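Local structure of erythrocyte membrane protein 1 (Plasmodium falciparum, 6S8T) at residues His21-Asp26 with Met391-Lys396; Ser32-Ala37 with Arg249-Glu254; Met317-Gln322 with Cys337-Gln342. The protein binds the human adhesion receptor ICAM-1 through its DBLbeta domain, the piece of this large infected-erythrocyte surface adhesin described here. All blocks are in the same frame, centred on the assembly; numbering follows the deposited sequence.

Contact 1 of 3, residues His21-Asp26 with Met391-Lys396; sequences HQMHED and MVHFFK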
loop_
_atom_site.group_PDB
_atom_site.type_symbol
_atom_site.label_atom_id
_atom_site.label_comp_id
_atom_site.label_asym_id
_atom_site.label_seq_id
_atom_site.Cartn_x
_atom_site.Cartn_y
_atom_site.Cartn_z
ATOM N N HIS A 21 11.893 5.595 -10.428
ATOM C CA HIS A 21 12.750 6.764 -10.585
ATOM C C HIS A 21 12.489 7.466 -11.913
ATOM O O HIS A 21 12.515 8.700 -11.986
ATOM C CB HIS A 21 14.216 6.346 -10.466
ATOM C CG HIS A 21 15.176 7.493 -10.488
ATOM N ND1 HIS A 21 15.662 8.034 -11.659
ATOM C CD2 HIS A 21 15.742 8.201 -9.483
ATOM C CE1 HIS A 21 16.485 9.028 -11.374
ATOM N NE2 HIS A 21 16.550 9.150 -10.061
ATOM N N GLN A 22 12.221 6.698 -12.973
ATOM C CA GLN A 22 11.909 7.309 -14.262
ATOM C C GLN A 22 10.576 8.048 -14.214
ATOM O O GLN A 22 10.449 9.144 -14.772
ATOM C CB GLN A 22 11.895 6.244 -15.359
ATOM C CG GLN A 22 11.483 6.760 -16.732
ATOM C CD GLN A 22 11.441 5.659 -17.772
ATOM O OE1 GLN A 22 12.146 4.656 -17.658
ATOM N NE2 GLN A 22 10.602 5.832 -18.787
ATOM N N MET A 23 9.572 7.465 -13.553
ATOM C CA MET A 23 8.287 8.143 -13.411
ATOM C C MET A 23 8.422 9.432 -12.603
ATOM O O MET A 23 7.741 10.421 -12.901
ATOM C CB MET A 23 7.264 7.204 -12.763
ATOM C CG MET A 23 7.002 5.912 -13.536
ATOM S SD MET A 23 6.235 6.172 -15.152
ATOM C CE MET A 23 6.203 4.496 -15.785
ATOM N N HIS A 24 9.291 9.439 -11.585
ATOM C CA HIS A 24 9.505 10.644 -10.786
ATOM C C HIS A 24 10.119 11.766 -11.614
ATOM O O HIS A 24 9.717 12.930 -11.490
ATOM C CB HIS A 24 10.400 10.332 -9.586
ATOM C CG HIS A 24 10.916 11.553 -8.884
ATOM N ND1 HIS A 24 10.087 12.469 -8.270
ATOM C CD2 HIS A 24 12.179 12.006 -8.693
ATOM C CE1 HIS A 24 10.816 13.433 -7.733
ATOM N NE2 HIS A 24 12.088 13.175 -7.976
ATOM N N GLU A 25 11.104 11.440 -12.454
ATOM C CA GLU A 25 11.729 12.462 -13.288
ATOM C C GLU A 25 10.728 13.059 -14.266
ATOM O O GLU A 25 10.700 14.278 -14.467
ATOM C CB GLU A 25 12.927 11.874 -14.036
ATOM C CG GLU A 25 14.050 11.377 -13.138
ATOM C CD GLU A 25 14.584 12.454 -12.214
ATOM O OE1 GLU A 25 14.670 12.205 -10.993
ATOM O OE2 GLU A 25 14.911 13.554 -12.707
ATOM N N ASP A 26 9.892 12.216 -14.877
ATOM C CA ASP A 26 8.900 12.707 -15.830
ATOM C C ASP A 26 7.905 13.648 -15.161
ATOM O O ASP A 26 7.526 14.675 -15.736
ATOM C CB ASP A 26 8.173 11.530 -16.480
ATOM C CG ASP A 26 9.093 10.666 -17.325
ATOM O OD1 ASP A 26 10.273 11.039 -17.502
ATOM O OD2 ASP A 26 8.634 9.609 -17.811
ATOM N N MET A 391 -1.786 1.796 -14.911
ATOM C CA MET A 391 -1.297 0.423 -14.993
ATOM C C MET A 391 -0.740 0.109 -16.379
ATOM O O MET A 391 0.323 -0.511 -16.498
ATOM C CB MET A 391 -2.412 -0.563 -14.631
ATOM C CG MET A 391 -2.723 -0.656 -13.143
ATOM S SD MET A 391 -1.352 -1.305 -12.160
ATOM C CE MET A 391 -1.064 -2.895 -12.931
ATOM N N VAL A 392 -1.447 0.517 -17.437
ATOM C CA VAL A 392 -0.989 0.209 -18.792
ATOM C C VAL A 392 0.307 0.946 -19.102
ATOM O O VAL A 392 1.227 0.382 -19.709
ATOM C CB VAL A 392 -2.087 0.534 -19.822
ATOM C CG1 VAL A 392 -1.526 0.458 -21.234
ATOM C CG2 VAL A 392 -3.259 -0.423 -19.667
ATOM N N HIS A 393 0.407 2.214 -18.692
ATOM C CA HIS A 393 1.630 2.968 -18.947
ATOM C C HIS A 393 2.821 2.358 -18.218
ATOM O O HIS A 393 3.916 2.265 -18.783
ATOM C CB HIS A 393 1.450 4.429 -18.543
ATOM C CG HIS A 393 2.629 5.289 -18.878
ATOM N ND1 HIS A 393 3.446 5.843 -17.916
ATOM C CD2 HIS A 393 3.139 5.675 -20.072
ATOM C CE1 HIS A 393 4.402 6.543 -18.502
ATOM N NE2 HIS A 393 4.240 6.455 -19.810
ATOM N N PHE A 394 2.629 1.936 -16.966
ATOM C CA PHE A 394 3.721 1.316 -16.221
ATOM C C PHE A 394 4.159 0.011 -16.880
ATOM O O PHE A 394 5.357 -0.229 -17.068
ATOM C CB PHE A 394 3.293 1.080 -14.769
ATOM C CG PHE A 394 4.401 0.596 -13.875
ATOM C CD1 PHE A 394 5.256 1.495 -13.257
ATOM C CD2 PHE A 394 4.575 -0.757 -13.637
ATOM C CE1 PHE A 394 6.272 1.055 -12.427
ATOM C CE2 PHE A 394 5.590 -1.203 -12.808
ATOM C CZ PHE A 394 6.438 -0.297 -12.203
ATOM N N PHE A 395 3.194 -0.838 -17.251
ATOM C CA PHE A 395 3.522 -2.099 -17.910
ATOM C C PHE A 395 4.135 -1.881 -19.294
ATOM O O PHE A 395 4.978 -2.677 -19.722
ATOM C CB PHE A 395 2.274 -2.978 -18.015
ATOM C CG PHE A 395 2.000 -3.814 -16.789
ATOM C CD1 PHE A 395 3.012 -4.112 -15.889
ATOM C CD2 PHE A 395 0.729 -4.313 -16.545
ATOM C CE1 PHE A 395 2.762 -4.891 -14.768
ATOM C CE2 PHE A 395 0.471 -5.091 -15.426
ATOM C CZ PHE A 395 1.491 -5.380 -14.536
ATOM N N LYS A 396 3.736 -0.824 -20.007
ATOM C CA LYS A 396 4.331 -0.556 -21.316
ATOM C C LYS A 396 5.806 -0.194 -21.193
ATOM O O LYS A 396 6.637 -0.666 -21.976
ATOM C CB LYS A 396 3.576 0.564 -22.032
ATOM C CG LYS A 396 2.397 0.099 -22.859
ATOM C CD LYS A 396 1.826 1.249 -23.671
ATOM C CE LYS A 396 0.929 0.741 -24.785
ATOM N NZ LYS A 396 1.682 -0.120 -25.745
#
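Met-23 reaches across from helix 16-32 and sets the end of its side chain against His-393 and Phe-394, two consecutive residues of helix 388-402. The backbones stay well separated, 8.7 Å between CA of Met-23 and CA of Phe-394, and the thioether spans the gap. Its CG lies opposite the carbonyl carbon (chi1 -59°) and the chain then bends at chi2, after which the methyl group extends onward past the sulfur. CE ends 3.7 Å from ND1 of His-393. SD lies beside the rim of the same imidazole, 3.8 Å from CE1 of His-393 and 74° off the ring normal, so this is a Met-aromatic contact at the ring edge. The imidazole comes from the opposite direction: CG of His-393 is anti to its backbone N (chi1 -175°), which carries the ring out to the sulfur even though its CB does not point at helix 16-32. Both helices belong to the alpha-helical Duffy-binding-like fold, and the contact ties an N-terminal helix of the domain to one near its C-terminal end. CE of Met-23 also approaches the Phe-394 ring, obliquely, 4.0 Å from CD1 of Phe-394. This phenyl is buried, resting also on Pro-292 and on Leu-295 of helix 293-319, whereas the imidazole of His-393 is exposed, so the thioether sits between an inner and an outer aromatic ring. A hydrogen bond from Gln-22 NE2 to Glu-397 OE2 joins the same two helices next to the apolar contact. The carboxylate of Asp-26 stands farther off, with OD2 5.8 Å from NE2 of His-393; it could favour a protonated imidazole, though only weakly at that distance.

Contact 2 of 3, residues Ser32-Ala37 with Arg249-Glu254; sequences SKRGLA and REDWWE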
loop_
_atom_site.group_PDB
_atom_site.type_symbol
_atom_site.label_atom_id
_atom_site.label_comp_id
_atom_site.label_asym_id
_atom_site.label_seq_id
_atom_site.Cartn_x
_atom_site.Cartn_y
_atom_site.Cartn_z
ATOM N N SER A 32 7.493 21.347 -13.990
ATOM C CA SER A 32 8.291 22.548 -14.229
ATOM C C SER A 32 7.714 23.382 -15.363
ATOM O O SER A 32 7.782 24.616 -15.331
ATOM C CB SER A 32 9.740 22.172 -14.542
ATOM O OG SER A 32 10.389 21.614 -13.414
ATOM N N LYS A 33 7.154 22.727 -16.382
ATOM C CA LYS A 33 6.547 23.454 -17.490
ATOM C C LYS A 33 5.283 24.191 -17.070
ATOM O O LYS A 33 4.826 25.079 -17.799
ATOM C CB LYS A 33 6.231 22.496 -18.640
ATOM C CG LYS A 33 7.447 21.795 -19.220
ATOM C CD LYS A 33 7.046 20.767 -20.266
ATOM C CE LYS A 33 8.258 20.012 -20.787
ATOM N NZ LYS A 33 7.883 18.928 -21.735
ATOM N N ARG A 34 4.715 23.848 -15.923
ATOM C CA ARG A 34 3.509 24.486 -15.406
ATOM C C ARG A 34 3.881 25.276 -14.151
ATOM O O ARG A 34 4.864 26.024 -14.200
ATOM C CB ARG A 34 2.427 23.431 -15.212
ATOM C CG ARG A 34 1.918 22.843 -16.519
ATOM C CD ARG A 34 1.022 21.638 -16.295
ATOM N NE ARG A 34 1.707 20.571 -15.572
ATOM C CZ ARG A 34 1.401 19.282 -15.684
ATOM N NH1 ARG A 34 2.070 18.372 -14.986
ATOM N NH2 ARG A 34 0.430 18.903 -16.504
ATOM N N GLY A 35 3.160 25.145 -13.041
ATOM C CA GLY A 35 3.421 25.980 -11.885
ATOM C C GLY A 35 3.999 25.257 -10.686
ATOM O O GLY A 35 3.551 25.472 -9.558
ATOM N N LEU A 36 5.002 24.406 -10.919
ATOM C CA LEU A 36 5.648 23.692 -9.821
ATOM C C LEU A 36 6.232 24.655 -8.795
ATOM O O LEU A 36 6.178 24.396 -7.587
ATOM C CB LEU A 36 6.740 22.775 -10.371
ATOM C CG LEU A 36 7.707 22.120 -9.385
ATOM C CD1 LEU A 36 7.004 21.069 -8.550
ATOM C CD2 LEU A 36 8.886 21.518 -10.130
ATOM N N ALA A 37 6.791 25.775 -9.257
ATOM C CA ALA A 37 7.413 26.723 -8.339
ATOM C C ALA A 37 6.381 27.462 -7.499
ATOM O O ALA A 37 6.646 27.783 -6.336
ATOM C CB ALA A 37 8.272 27.716 -9.116
ATOM N N ARG A 249 -3.180 18.639 -9.004
ATOM C CA ARG A 249 -2.917 17.842 -7.812
ATOM C C ARG A 249 -1.641 17.017 -7.946
ATOM O O ARG A 249 -0.950 16.790 -6.945
ATOM C CB ARG A 249 -4.118 16.943 -7.519
ATOM C CG ARG A 249 -5.385 17.726 -7.207
ATOM C CD ARG A 249 -6.635 16.877 -7.357
ATOM N NE ARG A 249 -6.771 15.887 -6.296
ATOM C CZ ARG A 249 -7.860 15.146 -6.108
ATOM N NH1 ARG A 249 -8.903 15.291 -6.914
ATOM N NH2 ARG A 249 -7.906 14.265 -5.114
ATOM N N GLU A 250 -1.313 16.565 -9.163
ATOM C CA GLU A 250 -0.031 15.904 -9.389
ATOM C C GLU A 250 1.131 16.860 -9.142
ATOM O O GLU A 250 2.139 16.479 -8.534
ATOM C CB GLU A 250 0.039 15.345 -10.815
ATOM C CG GLU A 250 -0.795 14.090 -11.059
ATOM C CD GLU A 250 -0.888 13.703 -12.532
ATOM O OE1 GLU A 250 -0.449 14.492 -13.399
ATOM O OE2 GLU A 250 -1.407 12.604 -12.825
ATOM N N ASP A 251 1.004 18.106 -9.607
ATOM C CA ASP A 251 2.085 19.074 -9.450
ATOM C C ASP A 251 2.254 19.493 -7.991
ATOM O O ASP A 251 3.384 19.638 -7.511
ATOM C CB ASP A 251 1.828 20.291 -10.337
ATOM C CG ASP A 251 1.890 19.960 -11.827
ATOM O OD1 ASP A 251 2.197 18.803 -12.180
ATOM O OD2 ASP A 251 1.627 20.865 -12.645
ATOM N N TRP A 252 1.144 19.698 -7.273
ATOM C CA TRP A 252 1.240 20.029 -5.852
ATOM C C TRP A 252 1.955 18.927 -5.081
ATOM O O TRP A 252 2.757 19.208 -4.184
ATOM C CB TRP A 252 -0.150 20.276 -5.261
ATOM C CG TRP A 252 -0.119 20.772 -3.834
ATOM C CD1 TRP A 252 -0.133 22.072 -3.416
ATOM C CD2 TRP A 252 -0.064 19.972 -2.643
ATOM N NE1 TRP A 252 -0.094 22.131 -2.043
ATOM C CE2 TRP A 252 -0.051 20.855 -1.544
ATOM C CE3 TRP A 252 -0.025 18.595 -2.400
ATOM C CZ2 TRP A 252 -0.001 20.407 -0.225
ATOM C CZ3 TRP A 252 0.024 18.151 -1.087
ATOM C CH2 TRP A 252 0.038 19.055 -0.018
ATOM N N TRP A 253 1.684 17.665 -5.420
ATOM C CA TRP A 253 2.382 16.570 -4.757
ATOM C C TRP A 253 3.876 16.603 -5.064
ATOM O O TRP A 253 4.701 16.430 -4.158
ATOM C CB TRP A 253 1.768 15.227 -5.159
ATOM C CG TRP A 253 2.424 14.060 -4.485
ATOM C CD1 TRP A 253 3.241 13.128 -5.065
ATOM C CD2 TRP A 253 2.341 13.711 -3.096
ATOM N NE1 TRP A 253 3.661 12.218 -4.124
ATOM C CE2 TRP A 253 3.125 12.555 -2.909
ATOM C CE3 TRP A 253 1.677 14.261 -1.994
ATOM C CZ2 TRP A 253 3.262 11.938 -1.665
ATOM C CZ3 TRP A 253 1.816 13.648 -0.757
ATOM C CH2 TRP A 253 2.600 12.498 -0.605
ATOM N N GLU A 254 4.244 16.846 -6.330
ATOM C CA GLU A 254 5.658 16.913 -6.696
ATOM C C GLU A 254 6.380 18.021 -5.941
ATOM O O GLU A 254 7.554 17.875 -5.578
ATOM C CB GLU A 254 5.808 17.132 -8.202
ATOM C CG GLU A 254 5.507 15.906 -9.034
ATOM C CD GLU A 254 6.403 14.743 -8.673
ATOM O OE1 GLU A 254 7.642 14.931 -8.642
ATOM O OE2 GLU A 254 5.865 13.646 -8.402
#
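Leu-36 and Asp-251 bring the backbones closest, 5.8 Å between their CA atoms, where the chain leaving helix 16-32 turns out of helical geometry at Arg-34 and passes helix 246-268. Arg-34 and Asp-251 form a salt bridge, with NH1 of Arg-34 2.8 Å from OD1 of Asp-251. The other carboxylate oxygen, OD2 of Asp-251, is 2.9 Å from NE of Arg-34, so both oxygens face the guanidinium. The groups are not coplanar: their planes stand 51° apart, and the side chains cross at about a right angle. A bend at chi3 (-59°) turns NE and NH1 toward the carboxylate. Tyr-235 gives the buried aspartate a second hold: its OH is hydrogen-bonded to Asp-251 OD2 and to the backbone N of Gly-35, so one phenol joins the acid to the loop. Next to this polar pair Leu-36 puts its CD1 branch against the helix, 4.0 Å from O of Asp-251 and 4.1 Å from CB of Glu-254. CB and the backbone of Glu-254 take the leucine; its carboxylate turns away to hydrogen-bond Tyr-290 OH. The arrangement, a salt bridge to a buried aspartate beside a leucine resting on a helix turn, fastens the N-terminal part of the DBLbeta domain to a core helix of its Duffy-binding-like fold.

Contact 3 of 3, residues Met317-Gln322 with Cys337-Gln342; sequences MKQCSQ and CTSCEQ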
loop_
_atom_site.group_PDB
_atom_site.type_symbol
_atom_site.label_atom_id
_atom_site.label_comp_id
_atom_site.label_asym_id
_atom_site.label_seq_id
_atom_site.Cartn_x
_atom_site.Cartn_y
_atom_site.Cartn_z
ATOM N N MET A 317 3.424 -28.028 12.992
ATOM C CA MET A 317 4.639 -28.733 13.387
ATOM C C MET A 317 4.552 -29.245 14.817
ATOM O O MET A 317 5.142 -30.283 15.140
ATOM C CB MET A 317 5.863 -27.825 13.240
ATOM C CG MET A 317 6.118 -27.320 11.826
ATOM S SD MET A 317 7.777 -26.643 11.591
ATOM C CE MET A 317 7.815 -25.364 12.845
ATOM N N LYS A 318 3.828 -28.538 15.683
ATOM C CA LYS A 318 3.749 -28.902 17.092
ATOM C C LYS A 318 2.618 -29.883 17.376
ATOM O O LYS A 318 2.779 -30.786 18.205
ATOM C CB LYS A 318 3.585 -27.643 17.947
ATOM C CG LYS A 318 4.719 -26.642 17.781
ATOM C CD LYS A 318 4.456 -25.362 18.555
ATOM C CE LYS A 318 5.532 -24.322 18.283
ATOM N NZ LYS A 318 5.227 -23.022 18.941
ATOM N N GLN A 319 1.476 -29.730 16.705
ATOM C CA GLN A 319 0.364 -30.648 16.921
ATOM C C GLN A 319 0.590 -31.993 16.244
ATOM O O GLN A 319 0.085 -33.014 16.724
ATOM C CB GLN A 319 -0.941 -30.027 16.418
ATOM C CG GLN A 319 -1.374 -28.792 17.184
ATOM C CD GLN A 319 -1.661 -29.084 18.642
ATOM O OE1 GLN A 319 -2.078 -30.188 18.999
ATOM N NE2 GLN A 319 -1.434 -28.093 19.497
ATOM N N CYS A 320 1.340 -32.016 15.142
ATOM C CA CYS A 320 1.604 -33.238 14.394
ATOM C C CYS A 320 3.031 -33.741 14.583
ATOM O O CYS A 320 3.494 -34.582 13.805
ATOM C CB CYS A 320 1.316 -33.023 12.909
ATOM S SG CYS A 320 -0.423 -32.721 12.514
ATOM N N SER A 321 3.739 -33.243 15.600
ATOM C CA SER A 321 5.116 -33.672 15.825
ATOM C C SER A 321 5.196 -35.150 16.182
ATOM O O SER A 321 6.154 -35.830 15.795
ATOM C CB SER A 321 5.757 -32.827 16.928
ATOM O OG SER A 321 5.067 -32.980 18.157
ATOM N N GLN A 322 4.204 -35.663 16.908
ATOM C CA GLN A 322 4.248 -37.050 17.354
ATOM C C GLN A 322 3.907 -38.027 16.234
ATOM O O GLN A 322 4.394 -39.165 16.243
ATOM C CB GLN A 322 3.296 -37.246 18.534
ATOM C CG GLN A 322 3.549 -36.297 19.701
ATOM C CD GLN A 322 4.858 -36.579 20.416
ATOM O OE1 GLN A 322 5.312 -37.722 20.482
ATOM N NE2 GLN A 322 5.474 -35.533 20.956
ATOM N N CYS A 337 -3.239 -38.008 17.669
ATOM C CA CYS A 337 -3.681 -38.081 16.280
ATOM C C CYS A 337 -4.890 -37.188 16.041
ATOM O O CYS A 337 -4.998 -36.544 14.990
ATOM C CB CYS A 337 -3.994 -39.531 15.905
ATOM S SG CYS A 337 -4.889 -39.741 14.344
ATOM N N THR A 338 -5.806 -37.125 17.010
ATOM C CA THR A 338 -6.989 -36.284 16.861
ATOM C C THR A 338 -6.613 -34.811 16.784
ATOM O O THR A 338 -7.125 -34.075 15.932
ATOM C CB THR A 338 -7.956 -36.533 18.019
ATOM O OG1 THR A 338 -8.351 -37.910 18.024
ATOM C CG2 THR A 338 -9.193 -35.660 17.883
ATOM N N SER A 339 -5.713 -34.359 17.661
ATOM C CA SER A 339 -5.288 -32.963 17.618
ATOM C C SER A 339 -4.489 -32.659 16.356
ATOM O O SER A 339 -4.477 -31.512 15.894
ATOM C CB SER A 339 -4.469 -32.615 18.861
ATOM O OG SER A 339 -3.271 -33.369 18.910
ATOM N N CYS A 340 -3.819 -33.663 15.787
ATOM C CA CYS A 340 -3.090 -33.439 14.543
ATOM C C CYS A 340 -4.043 -33.324 13.360
ATOM O O CYS A 340 -3.873 -32.446 12.504
ATOM C CB CYS A 340 -2.072 -34.558 14.318
ATOM S SG CYS A 340 -1.296 -34.552 12.678
ATOM N N GLU A 341 -5.057 -34.192 13.297
ATOM C CA GLU A 341 -6.016 -34.120 12.198
ATOM C C GLU A 341 -6.831 -32.834 12.259
ATOM O O GLU A 341 -7.140 -32.239 11.220
ATOM C CB GLU A 341 -6.931 -35.344 12.214
ATOM C CG GLU A 341 -6.252 -36.624 11.751
ATOM C CD GLU A 341 -7.174 -37.830 11.794
ATOM O OE1 GLU A 341 -8.074 -37.861 12.660
ATOM O OE2 GLU A 341 -7.001 -38.744 10.958
ATOM N N GLN A 342 -7.185 -32.385 13.464
ATOM C CA GLN A 342 -7.887 -31.112 13.593
ATOM C C GLN A 342 -6.996 -29.940 13.204
ATOM O O GLN A 342 -7.488 -28.939 12.673
ATOM C CB GLN A 342 -8.409 -30.938 15.018
ATOM C CG GLN A 342 -9.504 -31.922 15.401
ATOM C CD GLN A 342 -9.958 -31.761 16.839
ATOM O OE1 GLN A 342 -9.300 -31.095 17.640
ATOM N NE2 GLN A 342 -11.090 -32.370 17.174
#
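Gln-319, in the last turn of helix 293-319, is the first residue of its segment to meet helix 335-372. Its chain bends at chi2 (-62°) and brings the amide oxygen up to Ser-339, with OE1 of Gln-319 3.4 Å from OG of Ser-339. This is a polar approach and no more, because the serine hydroxyl is hydrogen-bonded within its own helix, to O of Val-335 and O of Asn-336. The backbone of Gln-319 comes close too: its carbonyl O lies 3.6 Å from CB of Cys-340. Cys-320, where the chain leaves helical geometry, makes the covalent link, its SG bonded to SG of Cys-340 at 2.0 Å. The CB-S-S-CB torsion of 99° gives the bridge a right-handed twist, and it draws the two CA atoms of Cys-320 and Cys-340 to 4.7 Å. On the helix side SG of Cys-340 is anti to its backbone N (chi1 170°), which swings it off the helix to meet SG of Cys-320. Ser-321 then turns its hydroxyl back to donate a hydrogen bond to O of Lys-318 (3.2 Å from OG of Ser-321), fastening the chain as it leaves the helix. Other cysteines gather here: Cys-340 packs on Cys-323, and Cys-337 is joined to Cys-468 near the C-terminus. Such a disulfide-rich end, where two consecutive antiparallel helices meet, is characteristic of the C-terminal helical hairpin of Duffy-binding-like domains.

Overall arrangement
Contacts 1 and 2 are neighbours, their centres 17 Å apart, and both attach the N-terminal region to the helical body: contact 1 from within helix 16-32, contact 2 from the loop that follows it. They touch where His-24 meets Glu-254, and Tyr-290 hydrogen-bonds both of those residues. Contact 3 lies across the chain's centre, about 50 Å from contact 1 between centres, at the N-terminal end of helix 335-372, where helix 293-319 finishes. None is deep core; each mixes buried and more open residues. Their chemistry differs accordingly: sulfur and aromatic packing between helices in contact 1, an ion pair with a buried acid and a partly open arginine in contact 2, and a covalent bridge at the outlying contact 3.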